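Local coordinates for DUF5636 domain-containing protein (Legionella pneumophila subsp. pneumophila str. Philadelphia 1, PDB 4RD8) that is of unknown function but belongs to the DUF5636 family and folds as a compact, strand-free bundle of helices and loops, at residues R76-I79 with Q80-T84; E42-N45 with E46-E50. The protein carries 3 engineered substitutions. One frame throughout, in Å; residues are numbered along the deposited sequence.

Interaction 1 (R76-I79 with Q80-T84); sequences RTLI and QEILT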
ATOM      1  N   ARG A  76       4.866  -9.387  -8.489  1.00 32.34           N
ATOM      2  CA  ARG A  76       5.343  -8.018  -8.705  1.00 30.45           C
ATOM      3  C   ARG A  76       4.646  -7.358  -9.888  1.00 30.71           C
ATOM      4  O   ARG A  76       4.277  -6.186  -9.821  1.00 31.79           O
ATOM      5  CB  ARG A  76       6.859  -8.002  -8.920  1.00 36.71           C
ATOM      6  CG  ARG A  76       7.670  -7.699  -7.668  1.00 53.45           C
ATOM      7  CD  ARG A  76       8.798  -8.695  -7.486  1.00 59.16           C
ATOM      8  NE  ARG A  76       9.971  -8.109  -6.839  1.00 57.26           N
ATOM      9  CZ  ARG A  76      10.325  -8.317  -5.574  1.00 62.02           C
ATOM     10  NH1 ARG A  76       9.601  -9.105  -4.792  1.00 62.67           N
ATOM     11  NH2 ARG A  76      11.413  -7.733  -5.091  1.00 66.79           N
ATOM     12  N   THR A  77       4.467  -8.113 -10.967  1.00 30.39           N
ATOM     13  CA  THR A  77       3.804  -7.579 -12.146  1.00 30.46           C
ATOM     14  C   THR A  77       2.313  -7.390 -11.876  1.00 32.66           C
ATOM     15  O   THR A  77       1.716  -6.428 -12.350  1.00 31.94           O
ATOM     16  CB  THR A  77       4.049  -8.448 -13.404  1.00 41.66           C
ATOM     17  OG1 THR A  77       3.670  -9.800 -13.130  1.00 53.65           O
ATOM     18  CG2 THR A  77       5.522  -8.415 -13.793  1.00 41.61           C
ATOM     19  N   LEU A  78       1.713  -8.299 -11.106  1.00 28.37           N
ATOM     20  CA  LEU A  78       0.325  -8.121 -10.684  1.00 26.92           C
ATOM     21  C   LEU A  78       0.173  -6.865  -9.831  1.00 28.36           C
ATOM     22  O   LEU A  78      -0.742  -6.063 -10.046  1.00 24.92           O
ATOM     23  CB  LEU A  78      -0.186  -9.347  -9.913  1.00 27.32           C
ATOM     24  CG  LEU A  78      -1.544  -9.216  -9.212  1.00 30.83           C
ATOM     25  CD1 LEU A  78      -2.654  -8.895 -10.210  1.00 36.77           C
ATOM     26  CD2 LEU A  78      -1.878 -10.499  -8.434  1.00 35.83           C
ATOM     27  N   ILE A  79       1.066  -6.694  -8.860  1.00 23.82           N
ATOM     28  CA  ILE A  79       1.046  -5.494  -8.025  1.00 21.88           C
ATOM     29  C   ILE A  79       1.170  -4.227  -8.891  1.00 22.96           C
ATOM     30  O   ILE A  79       0.400  -3.270  -8.718  1.00 22.78           O
ATOM     31  CB  ILE A  79       2.158  -5.546  -6.945  1.00 27.20           C
ATOM     32  CG1 ILE A  79       1.770  -6.563  -5.849  1.00 21.93           C
ATOM     33  CG2 ILE A  79       2.412  -4.161  -6.357  1.00 24.36           C
ATOM     34  CD1 ILE A  79       2.934  -7.014  -4.963  1.00 26.78           C
ATOM     35  N   GLN A  80       2.111  -4.231  -9.838  1.00 24.09           N
ATOM     36  CA  GLN A  80       2.291  -3.075 -10.718  1.00 25.91           C
ATOM     37  C   GLN A  80       1.052  -2.777 -11.571  1.00 27.62           C
ATOM     38  O   GLN A  80       0.720  -1.612 -11.798  1.00 30.91           O
ATOM     39  CB  GLN A  80       3.512  -3.227 -11.634  1.00 29.52           C
ATOM     40  CG  GLN A  80       3.766  -1.967 -12.463  1.00 41.02           C
ATOM     41  CD  GLN A  80       3.968  -0.726 -11.586  1.00 47.22           C
ATOM     42  OE1 GLN A  80       4.978  -0.614 -10.891  1.00 62.74           O
ATOM     43  NE2 GLN A  80       3.002   0.197 -11.602  1.00 32.24           N
ATOM     44  N   GLU A  81       0.382  -3.818 -12.060  1.00 28.38           N
ATOM     45  CA  GLU A  81      -0.815  -3.606 -12.875  1.00 29.85           C
ATOM     46  C   GLU A  81      -1.926  -2.924 -12.072  1.00 30.97           C
ATOM     47  O   GLU A  81      -2.580  -2.000 -12.564  1.00 27.16           O
ATOM     48  CB  GLU A  81      -1.298  -4.923 -13.497  1.00 29.29           C
ATOM     49  CG  GLU A  81      -0.317  -5.490 -14.519  1.00 33.76           C
ATOM     50  CD  GLU A  81      -0.630  -6.916 -14.928  1.00 45.23           C
ATOM     51  OE1 GLU A  81      -1.736  -7.418 -14.618  1.00 46.43           O
ATOM     52  OE2 GLU A  81       0.242  -7.539 -15.571  1.00 47.78           O
ATOM     53  N   ILE A  82      -2.126  -3.373 -10.834  1.00 22.85           N
ATOM     54  CA  ILE A  82      -3.123  -2.762  -9.961  1.00 21.95           C
ATOM     55  C   ILE A  82      -2.771  -1.302  -9.707  1.00 24.85           C
ATOM     56  O   ILE A  82      -3.628  -0.424  -9.769  1.00 25.05           O
ATOM     57  CB  ILE A  82      -3.234  -3.528  -8.626  1.00 21.05           C
ATOM     58  CG1 ILE A  82      -3.817  -4.920  -8.894  1.00 24.88           C
ATOM     59  CG2 ILE A  82      -4.109  -2.761  -7.638  1.00 22.40           C
ATOM     60  CD1 ILE A  82      -3.676  -5.890  -7.728  1.00 24.80           C
ATOM     61  N   LEU A  83      -1.497  -1.043  -9.437  1.00 21.40           N
ATOM     62  CA  LEU A  83      -1.038   0.316  -9.172  1.00 19.68           C
ATOM     63  C   LEU A  83      -1.188   1.201 -10.391  1.00 20.29           C
ATOM     64  O   LEU A  83      -1.631   2.338 -10.283  1.00 19.45           O
ATOM     65  CB  LEU A  83       0.423   0.329  -8.713  1.00 17.60           C
ATOM     66  CG  LEU A  83       0.659  -0.276  -7.328  1.00 20.20           C
ATOM     67  CD1 LEU A  83       2.161  -0.267  -7.046  1.00 21.47           C
ATOM     68  CD2 LEU A  83      -0.109   0.506  -6.266  1.00 21.64           C
ATOM     69  N   THR A  84      -0.818   0.682 -11.552  1.00 22.43           N
ATOM     70  CA  THR A  84      -0.947   1.445 -12.786  1.00 23.31           C
ATOM     71  C   THR A  84      -2.395   1.865 -13.059  1.00 23.64           C
ATOM     72  O   THR A  84      -2.654   3.008 -13.450  1.00 26.45           O
ATOM     73  CB  THR A  84      -0.395   0.662 -13.971  1.00 28.59           C
ATOM     74  OG1 THR A  84       0.990   0.387 -13.725  1.00 27.81           O
ATOM     75  CG2 THR A  84      -0.532   1.476 -15.252  1.00 28.67           C
TER
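Q80 opens the second half of this helical run by giving its backbone N-H to R76 O, 2.9 Å from Q80 N, the first of five successive i to i+4 bonds that mark helix 69-85 as a regular alpha-helix here. Its CB rests against the same carbonyl oxygen, and its own carbonyl is gripped twice by T84, whose N and OG1 approach Q80 O from opposite faces of the carbonyl plane; OG1, at 2.8 Å, sits above that plane. E81 N bonds to T77 O, and the glutamate runs back along the helix surface: with CG beside the backbone N (chi1 -66°) the CG methylene comes within 3.1 Å of T77 O. Its carboxylate continues to a salt bridge from OE2 to R58 of helix 41-61. I82 N bonds to L78 O, while I82 CD1 meets L78 CD1 at 4.0 Å, the two chains crossing at a slant. L78 and I82 both touch L51 of helix 41-61. L83 repeats the pattern one residue on: L83 N bonds to I79 O, and L83 CD1 lies 4.0 Å from I79 CG2, the two side chains side by side and pointing the same way. I79 and L83 both reach helix 130-144, at C136 and I139 respectively. The chemistry is thus that of an amphipathic helix: apolar i, i+4 pairs are buried against two neighbouring helices, whereas E81 carries its charge to the exposed side and probably has it balanced there by R58.

Interaction 2 (E42-N45 with E46-E50); sequences EAVN and EQLIE
L48 packs one turn beyond V44 in an alpha-helix, helix 41-61, and its side chain can be followed outward from the backbone. The L48 CB methylene lies over the carbonyl oxygens of the preceding turn, 3.6 Å from N45 O and slightly farther from V44 O. CG, held beside the backbone N by a chi1 of -73°, stays close to V44 O and begins to meet the valine itself. At the tip, CD1 is 3.8 Å from V44 CG1, the two side chains lying alongside and pointing the same way; the same methyl meets N45 OD1 from beyond the oxygen, nearly in the amide plane. That oxygen has a stronger partner in H201 NE2, a hydrogen bond that ties this turn to helix 195-204, where L48 also touches H201 and I202. V44 meanwhile packs on L137 of helix 130-144 and on Y37 of helix 25-38, so the V44-L48 ridge is buried between neighbouring helices. In the backbone, L48 N bonds to V44 O and I49 N to N45 O, both i to i+4; earlier in the run E46 N reaches A43 O in a weak i to i+3 bond. On the exposed side E42 OE2 and E46 OE2, like charges, stand 5.1 Å apart. E46 CG rests 3.5 Å from E42 O.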
ATOM      1  N   GLU A  42     -11.288  -7.645   9.056  1.00 33.24           N
ATOM      2  CA  GLU A  42     -12.337  -8.351   8.316  1.00 34.14           C
ATOM      3  C   GLU A  42     -12.446  -7.858   6.874  1.00 35.13           C
ATOM      4  O   GLU A  42     -12.508  -8.660   5.941  1.00 36.03           O
ATOM      5  CB  GLU A  42     -13.695  -8.198   9.009  1.00 39.63           C
ATOM      6  CG  GLU A  42     -14.847  -8.831   8.254  1.00 52.01           C
ATOM      7  CD  GLU A  42     -16.170  -8.737   8.996  1.00 66.12           C
ATOM      8  OE1 GLU A  42     -16.192  -8.986  10.219  1.00 69.76           O
ATOM      9  OE2 GLU A  42     -17.193  -8.417   8.355  1.00 71.69           O
ATOM     10  N   ALA A  43     -12.470  -6.539   6.696  1.00 30.69           N
ATOM     11  CA  ALA A  43     -12.540  -5.954   5.363  1.00 33.29           C
ATOM     12  C   ALA A  43     -11.241  -6.172   4.566  1.00 31.20           C
ATOM     13  O   ALA A  43     -11.281  -6.519   3.384  1.00 31.21           O
ATOM     14  CB  ALA A  43     -12.869  -4.468   5.458  1.00 31.91           C
ATOM     15  N   VAL A  44     -10.097  -5.961   5.209  1.00 26.96           N
ATOM     16  CA  VAL A  44      -8.808  -6.150   4.552  1.00 28.46           C
ATOM     17  C   VAL A  44      -8.640  -7.579   4.026  1.00 30.30           C
ATOM     18  O   VAL A  44      -8.158  -7.774   2.912  1.00 27.68           O
ATOM     19  CB  VAL A  44      -7.628  -5.769   5.482  1.00 27.81           C
ATOM     20  CG1 VAL A  44      -6.304  -6.227   4.886  1.00 28.88           C
ATOM     21  CG2 VAL A  44      -7.596  -4.251   5.720  1.00 25.33           C
ATOM     22  N   ASN A  45      -9.046  -8.566   4.823  1.00 31.35           N
ATOM     23  CA  ASN A  45      -8.958  -9.969   4.413  1.00 32.98           C
ATOM     24  C   ASN A  45      -9.666 -10.232   3.088  1.00 35.31           C
ATOM     25  O   ASN A  45      -9.216 -11.056   2.284  1.00 32.20           O
ATOM     26  CB  ASN A  45      -9.524 -10.904   5.493  1.00 32.29           C
ATOM     27  CG  ASN A  45      -8.538 -11.161   6.616  1.00 31.22           C
ATOM     28  OD1 ASN A  45      -7.339 -10.901   6.470  1.00 35.57           O
ATOM     29  ND2 ASN A  45      -9.033 -11.692   7.738  1.00 33.51           N
ATOM     30  N   GLU A  46     -10.774  -9.531   2.865  1.00 32.17           N
ATOM     31  CA  GLU A  46     -11.545  -9.712   1.640  1.00 34.30           C
ATOM     32  C   GLU A  46     -10.707  -9.347   0.414  1.00 32.45           C
ATOM     33  O   GLU A  46     -10.723 -10.065  -0.582  1.00 31.78           O
ATOM     34  CB  GLU A  46     -12.850  -8.911   1.690  1.00 32.89           C
ATOM     35  CG  GLU A  46     -13.809  -9.384   2.787  1.00 41.20           C
ATOM     36  CD  GLU A  46     -15.121  -8.622   2.808  1.00 47.35           C
ATOM     37  OE1 GLU A  46     -15.171  -7.516   2.236  1.00 45.20           O
ATOM     38  OE2 GLU A  46     -16.107  -9.131   3.393  1.00 52.35           O
ATOM     39  N   GLN A  47      -9.971  -8.241   0.491  1.00 28.35           N
ATOM     40  CA  GLN A  47      -9.077  -7.862  -0.604  1.00 27.54           C
ATOM     41  C   GLN A  47      -7.812  -8.727  -0.683  1.00 27.72           C
ATOM     42  O   GLN A  47      -7.267  -8.927  -1.764  1.00 29.01           O
ATOM     43  CB  GLN A  47      -8.740  -6.362  -0.569  1.00 27.15           C
ATOM     44  CG  GLN A  47      -9.826  -5.477  -1.176  1.00 26.65           C
ATOM     45  CD  GLN A  47     -11.139  -5.563  -0.414  1.00 25.85           C
ATOM     46  OE1 GLN A  47     -11.182  -5.295   0.786  1.00 29.94           O
ATOM     47  NE2 GLN A  47     -12.210  -5.960  -1.102  1.00 29.63           N
ATOM     48  N   LEU A  48      -7.343  -9.236   0.454  1.00 26.04           N
ATOM     49  CA  LEU A  48      -6.210 -10.166   0.446  1.00 25.76           C
ATOM     50  C   LEU A  48      -6.590 -11.485  -0.221  1.00 32.38           C
ATOM     51  O   LEU A  48      -5.803 -12.063  -0.977  1.00 30.46           O
ATOM     52  CB  LEU A  48      -5.676 -10.424   1.865  1.00 26.11           C
ATOM     53  CG  LEU A  48      -4.888  -9.293   2.518  1.00 26.74           C
ATOM     54  CD1 LEU A  48      -4.672  -9.574   3.998  1.00 30.08           C
ATOM     55  CD2 LEU A  48      -3.537  -9.133   1.827  1.00 27.02           C
ATOM     56  N   ILE A  49      -7.802 -11.960   0.066  1.00 29.03           N
ATOM     57  CA  ILE A  49      -8.351 -13.122  -0.620  1.00 33.02           C
ATOM     58  C   ILE A  49      -8.408 -12.875  -2.133  1.00 35.63           C
ATOM     59  O   ILE A  49      -8.031 -13.745  -2.924  1.00 33.17           O
ATOM     60  CB  ILE A  49      -9.754 -13.484  -0.073  1.00 30.88           C
ATOM     61  CG1 ILE A  49      -9.627 -14.083   1.332  1.00 34.65           C
ATOM     62  CG2 ILE A  49     -10.458 -14.461  -0.999  1.00 33.52           C
ATOM     63  CD1 ILE A  49     -10.928 -14.156   2.091  1.00 33.96           C
ATOM     64  N   GLU A  50      -8.851 -11.683  -2.528  1.00 29.23           N
ATOM     65  CA  GLU A  50      -8.969 -11.338  -3.944  1.00 35.10           C
ATOM     66  C   GLU A  50      -7.588 -11.295  -4.596  1.00 31.49           C
ATOM     67  O   GLU A  50      -7.400 -11.816  -5.698  1.00 36.50           O
ATOM     68  CB  GLU A  50      -9.697  -9.994  -4.111  1.00 34.42           C
ATOM     69  CG  GLU A  50      -9.769  -9.465  -5.547  1.00 35.21           C
ATOM     70  CD  GLU A  50     -10.623 -10.333  -6.465  1.00 40.70           C
ATOM     71  OE1 GLU A  50     -11.598 -10.962  -5.988  1.00 41.85           O
ATOM     72  OE2 GLU A  50     -10.319 -10.384  -7.677  1.00 43.10           O
TER

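Each contact lies within one helix, and they come in series: interaction 2 sits in the first half of helix 41-61, interaction 1 in helix 69-85, the next helix along the chain. The run 76-84 is bonded i to i+4 throughout, 42-50 only in its later part. They are about 17 Å apart, centre to centre, and about 6 Å between nearest atoms, so they do not touch directly. Helix 41-61 passes from interaction 2 on to cover one face of 76-84, and helix 130-144 backs both runs. Three helices thus converge on a common apolar interior, to which each contact contributes its buried side.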